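Local atomic coordinates of putative uncharacterized protein PH0594 (Pyrococcus horikoshii, PDB entry 4HXF), a protein that probably hydrolyses peptides as a serine protease of the prolyl oligopeptidase family, an acylaminoacyl peptidase that assembles into a self-compartmentalising hexamer. Residues Lys72-Arg77 with Ile109-Asp114; Ile177-Ser182 with Ile202-Asp207; His301-Phe306 with Tyr314-Ala319; Tyr367-Ile372 with Arg450-Ala455. All blocks are in the same frame, centred on the assembly; numbering follows the deposited sequence.

Contact 1: residues Lys72-Arg77 with Ile109-Asp114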
# COMPACT_ATOMS: atom_id res chain seq x y z
N LYS A 72 17.21 -36.51 -2.73
CA LYS A 72 16.44 -35.28 -2.79
C LYS A 72 15.09 -35.43 -2.13
O LYS A 72 14.60 -36.52 -1.96
CB LYS A 72 16.18 -34.95 -4.24
CG LYS A 72 17.44 -34.68 -5.00
CD LYS A 72 17.10 -34.47 -6.46
CE LYS A 72 16.83 -35.77 -7.19
NZ LYS A 72 17.04 -35.52 -8.69
N ILE A 73 14.53 -34.32 -1.76
CA ILE A 73 13.17 -34.25 -1.25
C ILE A 73 12.43 -33.16 -2.00
O ILE A 73 12.90 -31.98 -2.13
CB ILE A 73 13.15 -34.07 0.27
CG1 ILE A 73 11.77 -34.08 0.83
CG2 ILE A 73 13.92 -32.81 0.69
CD1 ILE A 73 11.87 -34.32 2.39
N ALA A 74 11.24 -33.55 -2.51
CA ALA A 74 10.29 -32.60 -3.06
C ALA A 74 9.33 -32.22 -1.95
O ALA A 74 9.05 -33.01 -1.05
CB ALA A 74 9.54 -33.16 -4.26
N PHE A 75 8.82 -31.02 -2.06
CA PHE A 75 7.81 -30.52 -1.16
C PHE A 75 7.04 -29.42 -1.68
O PHE A 75 7.43 -28.84 -2.70
CB PHE A 75 8.47 -30.12 0.20
CG PHE A 75 9.47 -28.99 0.14
CD1 PHE A 75 10.80 -29.23 -0.13
CD2 PHE A 75 9.08 -27.67 0.34
CE1 PHE A 75 11.71 -28.17 -0.19
CE2 PHE A 75 9.97 -26.64 0.26
CZ PHE A 75 11.29 -26.87 0.02
N MET A 76 5.92 -29.07 -1.01
CA MET A 76 5.09 -27.95 -1.37
C MET A 76 5.14 -26.83 -0.36
O MET A 76 5.19 -27.10 0.88
CB MET A 76 3.62 -28.44 -1.51
CG MET A 76 3.47 -29.61 -2.48
SD MET A 76 2.80 -29.05 -4.04
CE MET A 76 1.54 -27.86 -3.66
N ARG A 77 5.00 -25.60 -0.85
CA ARG A 77 4.75 -24.43 -0.04
C ARG A 77 3.52 -23.71 -0.63
O ARG A 77 3.26 -23.84 -1.81
CB ARG A 77 5.90 -23.45 -0.04
CG ARG A 77 7.18 -23.88 0.55
CD ARG A 77 8.01 -22.66 1.09
NE ARG A 77 8.98 -23.13 2.05
CZ ARG A 77 10.26 -23.38 1.83
NH1 ARG A 77 10.82 -23.16 0.61
NH2 ARG A 77 11.00 -23.78 2.78
N ILE A 109 1.62 -35.10 -5.24
CA ILE A 109 2.91 -35.22 -5.94
C ILE A 109 3.55 -36.54 -5.59
O ILE A 109 3.52 -36.93 -4.45
CB ILE A 109 3.96 -34.06 -5.71
CG1 ILE A 109 4.09 -33.70 -4.22
CG2 ILE A 109 3.48 -32.79 -6.50
CD1 ILE A 109 5.28 -32.75 -3.97
N GLU A 110 4.11 -37.22 -6.57
CA GLU A 110 4.78 -38.52 -6.38
C GLU A 110 5.98 -38.66 -7.30
O GLU A 110 5.85 -38.45 -8.55
CB GLU A 110 3.78 -39.70 -6.73
CG GLU A 110 4.27 -41.08 -6.62
CD GLU A 110 3.41 -42.27 -7.27
OE1 GLU A 110 2.46 -42.09 -7.93
OE2 GLU A 110 3.86 -43.40 -7.13
N TRP A 111 7.12 -39.12 -6.75
CA TRP A 111 8.27 -39.42 -7.64
C TRP A 111 8.10 -40.61 -8.48
O TRP A 111 7.65 -41.69 -8.00
CB TRP A 111 9.50 -39.65 -6.79
CG TRP A 111 10.05 -38.44 -6.13
CD1 TRP A 111 9.94 -38.08 -4.82
CD2 TRP A 111 10.90 -37.43 -6.76
NE1 TRP A 111 10.66 -36.91 -4.57
CE2 TRP A 111 11.30 -36.51 -5.71
CE3 TRP A 111 11.35 -37.21 -8.04
CZ2 TRP A 111 12.08 -35.39 -5.95
CZ3 TRP A 111 12.17 -36.10 -8.28
CH2 TRP A 111 12.56 -35.22 -7.29
N ASN A 112 8.60 -40.52 -9.71
CA ASN A 112 8.94 -41.68 -10.52
C ASN A 112 10.15 -42.37 -9.91
O ASN A 112 11.00 -41.73 -9.21
CB ASN A 112 9.21 -41.18 -11.92
CG ASN A 112 9.46 -42.31 -12.96
OD1 ASN A 112 10.61 -42.75 -13.17
ND2 ASN A 112 8.37 -42.82 -13.53
N GLN A 113 10.27 -43.64 -10.24
CA GLN A 113 11.43 -44.46 -9.87
C GLN A 113 12.78 -43.86 -10.30
O GLN A 113 13.82 -44.19 -9.72
CB GLN A 113 11.22 -45.86 -10.46
CG GLN A 113 11.36 -45.93 -12.00
CD GLN A 113 10.93 -47.32 -12.62
OE1 GLN A 113 10.74 -48.33 -11.88
NE2 GLN A 113 10.79 -47.36 -13.93
N ASP A 114 12.81 -43.00 -11.32
CA ASP A 114 14.04 -42.34 -11.78
C ASP A 114 14.59 -41.20 -10.94
O ASP A 114 15.67 -40.68 -11.25
CB ASP A 114 13.87 -41.87 -13.23
CG ASP A 114 12.86 -40.73 -13.42
OD1 ASP A 114 12.34 -40.08 -12.50
OD2 ASP A 114 12.57 -40.49 -14.62
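Ala74 and Trp111 form the middle of this buried contact between two antiparallel strand segments, whose directions differ by 172° and whose axes pass 8.5 Å apart. That spacing is too wide for backbone pairing, and no hydrogen bond crosses; the contact is made mainly by side chains. In the apolar part, Ala74 CB rests obliquely against the indole, 3.8 Å from Trp111 CZ2 and 3.9 Å from Trp111 NE1, near CE2 at one end of the bond the two rings share. Ile109 reaches across with its longer branch: chi1 of 47° sets CG1 between the backbone N and the carbonyl carbon, and CD1 ends 3.9 Å from Met76 CG. The same methyl lies 4.3 Å from Ala74 CB, and so bridges two residues of the facing strand. At the other end, Lys72 comes obliquely to the six-membered ring of the indole, with CE 4.3 Å from Trp111 CH2.

The polar groups are satisfied away from the interface. Trp111 NE1 bonds to Arg65 O and Lys72 NZ to Ser115 O, which fixes the indole and carries the lysine ammonium past the ring. Beyond the strand, Asn112 OD1 accepts from Asp114 N at 2.9 Å, an Asx turn that bends the chain toward strand 117-124.

This is face-to-face packing of consecutive blades in a beta-propeller: strand 72-77 lies between strands 62-66 and 86-91 of one four-stranded sheet, and strand 106-111 is an outermost strand of the next. Met63 and Ile87 from the first sheet also touch Ile109, while Ala120 and Leu118 of strand 117-124 back Ile109 and Trp111.

Contact 2: residues Ile177-Ser182 with Ile202-Asp207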
# COMPACT_ATOMS: atom_id res chain seq x y z
N ILE A 177 -1.36 -42.94 -10.24
CA ILE A 177 -0.10 -43.33 -9.65
C ILE A 177 0.90 -43.73 -10.72
O ILE A 177 0.54 -44.24 -11.79
CB ILE A 177 -0.23 -44.44 -8.59
CG1 ILE A 177 -0.82 -45.70 -9.22
CG2 ILE A 177 -1.14 -43.98 -7.44
CD1 ILE A 177 -0.59 -46.95 -8.41
N TRP A 178 2.17 -43.63 -10.40
CA TRP A 178 3.17 -44.29 -11.22
C TRP A 178 3.14 -45.82 -11.14
O TRP A 178 2.95 -46.39 -10.09
CB TRP A 178 4.57 -43.86 -10.85
CG TRP A 178 4.97 -42.43 -11.22
CD1 TRP A 178 5.20 -41.40 -10.37
CD2 TRP A 178 5.23 -41.94 -12.54
NE1 TRP A 178 5.63 -40.32 -10.99
CE2 TRP A 178 5.65 -40.53 -12.33
CE3 TRP A 178 5.10 -42.44 -13.83
CZ2 TRP A 178 5.93 -39.72 -13.36
CZ3 TRP A 178 5.47 -41.61 -14.90
CH2 TRP A 178 5.84 -40.26 -14.66
N HIS A 179 3.41 -46.45 -12.28
CA HIS A 179 3.67 -47.87 -12.34
C HIS A 179 4.84 -48.03 -13.29
O HIS A 179 4.69 -48.14 -14.52
CB HIS A 179 2.43 -48.64 -12.79
CG HIS A 179 2.65 -50.15 -12.83
ND1 HIS A 179 2.97 -50.86 -11.75
CD2 HIS A 179 2.54 -51.08 -13.91
CE1 HIS A 179 3.17 -52.16 -12.10
NE2 HIS A 179 2.88 -52.29 -13.43
N GLY A 180 6.02 -47.96 -12.71
CA GLY A 180 7.26 -47.93 -13.51
C GLY A 180 7.23 -46.65 -14.34
O GLY A 180 7.04 -45.54 -13.76
N ASP A 181 7.31 -46.74 -15.66
CA ASP A 181 7.23 -45.59 -16.60
C ASP A 181 5.84 -45.29 -17.16
O ASP A 181 5.66 -44.34 -17.96
CB ASP A 181 8.22 -45.73 -17.79
CG ASP A 181 9.62 -45.40 -17.39
OD1 ASP A 181 9.79 -44.57 -16.46
OD2 ASP A 181 10.50 -46.11 -17.87
N SER A 182 4.85 -46.06 -16.69
CA SER A 182 3.45 -45.80 -16.98
C SER A 182 2.74 -45.18 -15.85
O SER A 182 3.27 -45.06 -14.75
CB SER A 182 2.76 -47.15 -17.36
OG SER A 182 3.45 -47.74 -18.46
N ILE A 202 -10.20 -48.39 -14.92
CA ILE A 202 -8.79 -48.22 -14.66
C ILE A 202 -8.01 -48.40 -15.95
O ILE A 202 -8.18 -49.37 -16.71
CB ILE A 202 -8.30 -49.23 -13.57
CG1 ILE A 202 -9.18 -49.17 -12.32
CG2 ILE A 202 -6.79 -49.12 -13.26
CD1 ILE A 202 -8.82 -50.18 -11.19
N TYR A 203 -7.14 -47.42 -16.19
CA TYR A 203 -6.33 -47.38 -17.42
C TYR A 203 -4.85 -47.38 -17.14
O TYR A 203 -4.41 -46.94 -16.10
CB TYR A 203 -6.63 -46.12 -18.23
CG TYR A 203 -8.04 -45.95 -18.58
CD1 TYR A 203 -8.53 -46.39 -19.82
CD2 TYR A 203 -8.94 -45.33 -17.69
CE1 TYR A 203 -9.87 -46.23 -20.14
CE2 TYR A 203 -10.27 -45.17 -18.04
CZ TYR A 203 -10.71 -45.63 -19.26
OH TYR A 203 -12.06 -45.50 -19.63
N LEU A 204 -4.08 -47.87 -18.10
CA LEU A 204 -2.60 -47.78 -18.05
C LEU A 204 -2.25 -46.80 -19.15
O LEU A 204 -2.62 -47.01 -20.35
CB LEU A 204 -2.00 -49.14 -18.30
CG LEU A 204 -0.54 -49.25 -17.95
CD1 LEU A 204 -0.27 -48.94 -16.47
CD2 LEU A 204 -0.08 -50.65 -18.39
N TRP A 205 -1.58 -45.73 -18.76
CA TRP A 205 -1.27 -44.56 -19.62
C TRP A 205 0.23 -44.44 -19.79
O TRP A 205 1.01 -44.56 -18.85
CB TRP A 205 -1.88 -43.31 -19.03
CG TRP A 205 -1.96 -42.11 -19.92
CD1 TRP A 205 -3.08 -41.58 -20.58
CD2 TRP A 205 -0.86 -41.19 -20.22
NE1 TRP A 205 -2.73 -40.47 -21.25
CE2 TRP A 205 -1.42 -40.18 -21.08
CE3 TRP A 205 0.42 -41.08 -19.80
CZ2 TRP A 205 -0.67 -39.10 -21.55
CZ3 TRP A 205 1.22 -40.00 -20.30
CH2 TRP A 205 0.67 -39.03 -21.15
N LYS A 206 0.67 -44.25 -21.02
CA LYS A 206 2.06 -43.88 -21.28
C LYS A 206 2.16 -43.10 -22.61
O LYS A 206 1.59 -43.49 -23.63
CB LYS A 206 2.92 -45.12 -21.38
CG LYS A 206 4.43 -44.82 -21.53
CD LYS A 206 5.18 -46.12 -21.31
CE LYS A 206 6.68 -46.04 -21.52
NZ LYS A 206 7.23 -47.37 -21.09
N ASP A 207 2.91 -42.01 -22.58
CA ASP A 207 3.28 -41.29 -23.81
C ASP A 207 2.10 -40.94 -24.66
O ASP A 207 2.13 -41.09 -25.89
CB ASP A 207 4.35 -42.14 -24.56
CG ASP A 207 5.70 -42.16 -23.82
OD1 ASP A 207 5.97 -41.11 -23.18
OD2 ASP A 207 6.40 -43.20 -23.78
O HOH W 1 6.41 -48.54 -18.50
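Ser182 meets Leu204 and Lys206 where the type II' turn His179-Ser182, which joins the first two strands of a four-stranded propeller blade, comes up against the third strand. The turn is closed by His179 N to Ser182 O and by the reverse bond, Ser182 N to His179 O; Gly180 supplies its positive phi (64°). Leu204 has CG opposite its own backbone N (chi1 -166°), and the second torsion brings CD1 over to Ser182 CB at 3.6 Å. The same methyl passes 4.4 Å from His179 CD2, an oblique approach to an imidazole whose ND1 is held by Ser224.

Lys206 is stretched out along its whole length, all four torsions near 180°. Its methylenes lie alongside the turn, CG 3.8 Å from Asp181 O and CD 3.7 Å from Ser182 OG, and its ammonium nitrogen finishes beside Asp181 CB. The carboxylate of Asp181 is turned elsewhere: OD1 forms a salt bridge with Arg117, and OD2 stays 4.8 Å from Lys206 NZ, too far for a salt bridge although the opposite charges probably still attract weakly. Instead one water joins the segments, accepting from Lys206 NZ at 3.0 Å and hydrogen-bonded to Ser182 OG at 3.1 Å.

Contact 3: residues His301-Phe306 with Tyr314-Ala319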
# COMPACT_ATOMS: atom_id res chain seq x y z
N HIS A 301 -4.72 -48.57 20.30
CA HIS A 301 -4.12 -47.42 19.62
C HIS A 301 -4.68 -47.30 18.23
O HIS A 301 -5.37 -48.21 17.75
CB HIS A 301 -2.59 -47.53 19.57
CG HIS A 301 -2.05 -48.73 18.83
ND1 HIS A 301 -0.95 -49.42 19.27
CD2 HIS A 301 -2.39 -49.29 17.60
CE1 HIS A 301 -0.68 -50.39 18.37
NE2 HIS A 301 -1.58 -50.30 17.34
N TRP A 302 -4.39 -46.18 17.60
CA TRP A 302 -4.65 -45.97 16.13
C TRP A 302 -3.38 -45.65 15.44
O TRP A 302 -2.72 -44.65 15.77
CB TRP A 302 -5.61 -44.83 15.89
CG TRP A 302 -7.07 -45.16 15.95
CD1 TRP A 302 -7.67 -45.93 16.90
CD2 TRP A 302 -8.18 -44.69 15.09
NE1 TRP A 302 -9.03 -45.99 16.72
CE2 TRP A 302 -9.38 -45.25 15.64
CE3 TRP A 302 -8.25 -43.91 13.96
CZ2 TRP A 302 -10.63 -45.04 15.10
CZ3 TRP A 302 -9.54 -43.69 13.40
CH2 TRP A 302 -10.67 -44.28 13.94
N ILE A 303 -3.00 -46.51 14.51
CA ILE A 303 -1.87 -46.27 13.56
C ILE A 303 -2.34 -45.34 12.46
O ILE A 303 -3.13 -45.78 11.58
CB ILE A 303 -1.21 -47.55 13.03
CG1 ILE A 303 -0.77 -48.49 14.16
CG2 ILE A 303 -0.03 -47.20 12.06
CD1 ILE A 303 0.18 -47.92 15.24
N MET A 304 -1.98 -44.05 12.55
CA MET A 304 -2.48 -43.03 11.74
C MET A 304 -1.82 -42.87 10.39
O MET A 304 -2.40 -42.29 9.47
CB MET A 304 -2.34 -41.72 12.51
CG MET A 304 -3.19 -41.69 13.74
SD MET A 304 -4.94 -41.89 13.39
CE MET A 304 -5.42 -40.50 12.43
N GLY A 305 -0.64 -43.43 10.24
CA GLY A 305 0.15 -43.26 9.00
C GLY A 305 1.37 -44.08 9.16
O GLY A 305 1.82 -44.51 10.30
N PHE A 306 1.93 -44.51 8.02
CA PHE A 306 3.11 -45.31 8.06
C PHE A 306 3.84 -45.25 6.67
O PHE A 306 3.27 -44.75 5.66
CB PHE A 306 2.84 -46.76 8.48
CG PHE A 306 1.88 -47.52 7.54
CD1 PHE A 306 0.49 -47.48 7.75
CD2 PHE A 306 2.35 -48.13 6.40
CE1 PHE A 306 -0.35 -48.06 6.86
CE2 PHE A 306 1.44 -48.67 5.46
CZ PHE A 306 0.09 -48.65 5.73
N TYR A 314 6.06 -45.50 11.68
CA TYR A 314 4.63 -45.24 11.76
C TYR A 314 4.30 -44.27 12.85
O TYR A 314 4.99 -44.11 13.83
CB TYR A 314 3.89 -46.58 11.95
CG TYR A 314 4.31 -47.46 13.09
CD1 TYR A 314 5.28 -48.44 12.90
CD2 TYR A 314 3.72 -47.35 14.36
CE1 TYR A 314 5.68 -49.26 13.91
CE2 TYR A 314 4.10 -48.20 15.42
CZ TYR A 314 5.05 -49.19 15.15
OH TYR A 314 5.43 -50.02 16.15
N LEU A 315 3.16 -43.64 12.67
CA LEU A 315 2.62 -42.71 13.68
C LEU A 315 1.54 -43.46 14.47
O LEU A 315 0.62 -44.01 13.86
CB LEU A 315 1.95 -41.53 12.98
CG LEU A 315 2.77 -40.44 12.31
CD1 LEU A 315 1.99 -39.39 11.57
CD2 LEU A 315 3.69 -39.74 13.38
N LYS A 316 1.64 -43.45 15.81
CA LYS A 316 0.71 -44.14 16.69
C LYS A 316 0.07 -43.06 17.60
O LYS A 316 0.81 -42.26 18.24
CB LYS A 316 1.40 -45.18 17.50
CG LYS A 316 0.41 -45.89 18.52
CD LYS A 316 1.05 -46.36 19.79
CE LYS A 316 2.18 -47.35 19.58
NZ LYS A 316 2.68 -47.92 20.88
N GLU A 317 -1.26 -42.99 17.58
CA GLU A 317 -2.03 -42.18 18.51
C GLU A 317 -2.72 -43.13 19.50
O GLU A 317 -3.02 -44.26 19.15
CB GLU A 317 -3.02 -41.39 17.68
CG GLU A 317 -3.97 -40.53 18.37
CD GLU A 317 -4.57 -39.54 17.44
OE1 GLU A 317 -5.77 -39.36 17.54
OE2 GLU A 317 -3.88 -38.90 16.61
N THR A 318 -3.05 -42.64 20.70
CA THR A 318 -3.77 -43.39 21.72
C THR A 318 -4.91 -42.50 22.28
O THR A 318 -5.07 -41.37 21.84
CB THR A 318 -2.85 -43.82 22.87
OG1 THR A 318 -2.46 -42.61 23.57
CG2 THR A 318 -1.59 -44.56 22.29
N ALA A 319 -5.77 -43.07 23.15
CA ALA A 319 -6.88 -42.32 23.75
C ALA A 319 -6.36 -41.09 24.51
O ALA A 319 -7.10 -40.12 24.58
CB ALA A 319 -7.69 -43.16 24.71
O HOH W 2 0.47 -49.50 21.55
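His301 crosses Lys316 at about a right angle, its CB 3.6 Å from Lys316 CG. A water in the plane of the imidazole, at its edge, is hydrogen-bonded to His301 ND1 (2.7 Å) and accepts from Lys316 NZ; NE2 is bound to Ala297 O. Trp302 forms a hydrogen-bonded antiparallel pair with Glu317: Trp302 N to Glu317 O (2.8 Å, 171° at the hydrogen) and the nearly straight return bond from Glu317 N. Ile303, facing Lys316 in a non-hydrogen-bonded pair, wedges CD1 between Tyr314 CD2 (3.7 Å) and Lys316 CB (3.8 Å), while the same methyl sits over one face of the His301 ring, offset toward its rim. Met304 and Gly305 together face Leu315, a beta bulge in this hairpin of the last propeller blade. Met304 N bonds to Leu315 O at 2.9 Å, and Leu315 N, above the carbonyl plane, to Gly305 O. Phe306 then pairs with Tyr314, their CB atoms 3.6 Å apart.

The buried Gly305 N finds no partner in the model, probably a price of the bulge. Lys316 NZ, by contrast, also has a salt bridge to Glu332, whose negative charge probably offsets the lysine's beside the imidazole.

Contact 4: residues Tyr367-Ile372 with Arg450-Ala455; sequences YIKPEI and RLEPQA. With HEZ (hexane-1,6-diol), chain O.
Tyr367 and Glu452 meet obliquely, ring and carboxylate planes 57° apart, with the carboxylate oxygen OE1 at the ring edge. The phenol OH donates to Glu452 OE1 at 2.6 Å, meeting the anti lone pair of that oxygen. Chi1 of -70° lays Glu452 CG against the ring, 3.4 Å from Tyr367 CE2, and the bend at chi2 turns the carboxylate back to the phenol oxygen. OE1 also accepts from O1 of a hexane-1,6-diol, probably from the crystallisation liquor, so two short bonds grip one oxygen; OE2 is held by Tyr409 OH. Leu451 CD1 approaches obliquely near CE1, across the ring from CE2.

These segments belong to the alpha/beta-hydrolase domain: Tyr367 lies near the end of strand 361-368 of its mixed eight-stranded sheet, and Glu452 is the first residue to leave helix 436-451 and starts a type I turn. Phe448 of that helix meets the Tyr367 ring edge-to-face.

Lys369, fully extended from chi1 outward, crosses both acceptors of the turn. Its NZ donates to Gln454 OE1 at 2.7 Å, 26° out of the amide carbonyl plane, and to the diol O1 at 2.9 Å, while a salt bridge to Glu452 OE2 is long at 3.8 Å. The far diol oxygen, O6, takes the backbone N-H of Lys369. Ile372 and Gln454 run past each other in opposite directions, Ile372 CD1 lying 3.8 Å from Gln454 NE2; that amide nitrogen donates to a water which in turn donates to Ile372 O at 2.8 Å.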
# COMPACT_ATOMS: atom_id res chain seq x y z
N TYR A 367 -16.05 -45.95 28.89
CA TYR A 367 -16.36 -44.73 29.62
C TYR A 367 -15.20 -44.19 30.35
O TYR A 367 -14.22 -44.89 30.58
CB TYR A 367 -17.50 -45.02 30.59
CG TYR A 367 -17.17 -45.86 31.78
CD1 TYR A 367 -17.41 -47.26 31.74
CD2 TYR A 367 -16.77 -45.32 32.98
CE1 TYR A 367 -17.17 -48.04 32.82
CE2 TYR A 367 -16.57 -46.15 34.06
CZ TYR A 367 -16.79 -47.50 33.96
OH TYR A 367 -16.63 -48.29 35.10
N ILE A 368 -15.27 -42.88 30.61
CA ILE A 368 -14.28 -42.20 31.42
C ILE A 368 -14.96 -41.66 32.65
O ILE A 368 -16.00 -41.03 32.58
CB ILE A 368 -13.62 -41.02 30.68
CG1 ILE A 368 -12.82 -41.48 29.45
CG2 ILE A 368 -12.78 -40.18 31.63
CD1 ILE A 368 -12.51 -40.41 28.42
N LYS A 369 -14.34 -41.94 33.78
CA LYS A 369 -14.83 -41.49 35.11
C LYS A 369 -14.00 -40.27 35.58
O LYS A 369 -12.75 -40.28 35.52
CB LYS A 369 -14.76 -42.61 36.14
CG LYS A 369 -15.29 -42.16 37.48
CD LYS A 369 -15.07 -43.28 38.49
CE LYS A 369 -15.79 -43.05 39.81
NZ LYS A 369 -15.67 -44.14 40.88
N PRO A 370 -14.70 -39.14 35.87
CA PRO A 370 -14.01 -37.94 36.34
C PRO A 370 -13.59 -38.09 37.79
O PRO A 370 -13.95 -39.05 38.46
CB PRO A 370 -15.11 -36.88 36.20
CG PRO A 370 -16.33 -37.61 36.58
CD PRO A 370 -16.17 -38.94 35.88
N GLU A 371 -12.76 -37.16 38.21
CA GLU A 371 -12.27 -37.07 39.63
C GLU A 371 -13.52 -36.63 40.35
O GLU A 371 -14.24 -35.64 39.99
CB GLU A 371 -11.05 -36.10 39.74
N ILE A 372 -14.02 -37.60 41.08
CA ILE A 372 -15.01 -37.35 42.03
C ILE A 372 -14.57 -38.24 43.26
O ILE A 372 -13.79 -39.26 43.12
CB ILE A 372 -16.48 -37.62 41.59
CG1 ILE A 372 -16.59 -38.94 40.76
CG2 ILE A 372 -16.93 -36.39 40.78
CD1 ILE A 372 -17.95 -39.50 40.27
N ARG A 450 -25.23 -49.12 35.40
CA ARG A 450 -25.11 -50.25 36.28
C ARG A 450 -23.71 -50.38 36.85
O ARG A 450 -23.52 -50.61 38.08
CB ARG A 450 -25.60 -51.50 35.58
CG ARG A 450 -25.79 -52.67 36.57
CD ARG A 450 -26.00 -54.01 35.85
NE ARG A 450 -24.78 -54.52 35.20
CZ ARG A 450 -23.73 -55.08 35.80
NH1 ARG A 450 -23.72 -55.29 37.14
NH2 ARG A 450 -22.68 -55.48 35.04
N LEU A 451 -22.73 -50.22 35.99
CA LEU A 451 -21.32 -50.27 36.37
C LEU A 451 -20.90 -49.07 37.27
O LEU A 451 -19.99 -49.19 38.11
CB LEU A 451 -20.42 -50.36 35.13
CG LEU A 451 -20.52 -51.67 34.28
CD1 LEU A 451 -19.78 -51.44 32.92
CD2 LEU A 451 -19.94 -52.87 35.04
N GLU A 452 -21.57 -47.92 37.12
CA GLU A 452 -21.14 -46.67 37.77
C GLU A 452 -22.33 -46.02 38.49
O GLU A 452 -22.99 -45.06 37.98
CB GLU A 452 -20.51 -45.73 36.74
CG GLU A 452 -19.13 -46.26 36.23
CD GLU A 452 -18.04 -46.12 37.29
OE1 GLU A 452 -17.04 -46.89 37.27
OE2 GLU A 452 -18.13 -45.23 38.19
N PRO A 453 -22.55 -46.46 39.71
CA PRO A 453 -23.64 -45.80 40.44
C PRO A 453 -23.39 -44.36 40.79
O PRO A 453 -24.35 -43.67 41.08
CB PRO A 453 -23.77 -46.59 41.76
CG PRO A 453 -22.78 -47.66 41.69
CD PRO A 453 -22.09 -47.71 40.34
N GLN A 454 -22.15 -43.90 40.71
CA GLN A 454 -21.92 -42.45 40.90
C GLN A 454 -22.30 -41.58 39.67
O GLN A 454 -22.22 -40.36 39.74
CB GLN A 454 -20.47 -42.26 41.24
CG GLN A 454 -20.09 -42.79 42.60
CD GLN A 454 -18.59 -42.83 42.75
OE1 GLN A 454 -17.96 -43.78 42.23
NE2 GLN A 454 -18.00 -41.80 43.35
N ALA A 455 -22.68 -42.19 38.57
CA ALA A 455 -23.15 -41.54 37.36
C ALA A 455 -24.59 -41.11 37.66
O ALA A 455 -25.38 -41.91 38.14
CB ALA A 455 -23.05 -42.50 36.15
O1 HEZ O . -15.78 -46.72 39.57
C1 HEZ O . -14.39 -47.17 39.50
C2 HEZ O . -13.76 -47.45 38.11
C3 HEZ O . -13.43 -46.24 37.22
C4 HEZ O . -12.82 -46.59 35.89
C5 HEZ O . -11.94 -45.48 35.34
C6 HEZ O . -12.40 -44.85 34.01
O6 HEZ O . -11.85 -43.48 33.90
O HOH W 3 -14.96 -41.84 43.27

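In the fold
The four contacts follow one another along the chain, and none nests in or crosses another. Contact 1 closes a loop from strand 72-77 to strand 106-111, binding two successive propeller blades. Contact 2 stays within the following blade, joining its first turn to its third strand; it touches contact 1 through a probable hydrogen bond from Trp178 N to Glu110 OE1. Contact 3 spans only seven residues, a hairpin in the last blade, its centre about 25 Å from that of contact 1. Contact 4 closes the longest loop, 77 residues, and ties a strand to a helix end in the hydrolase domain, across the chain's centre from contacts 1 and 2.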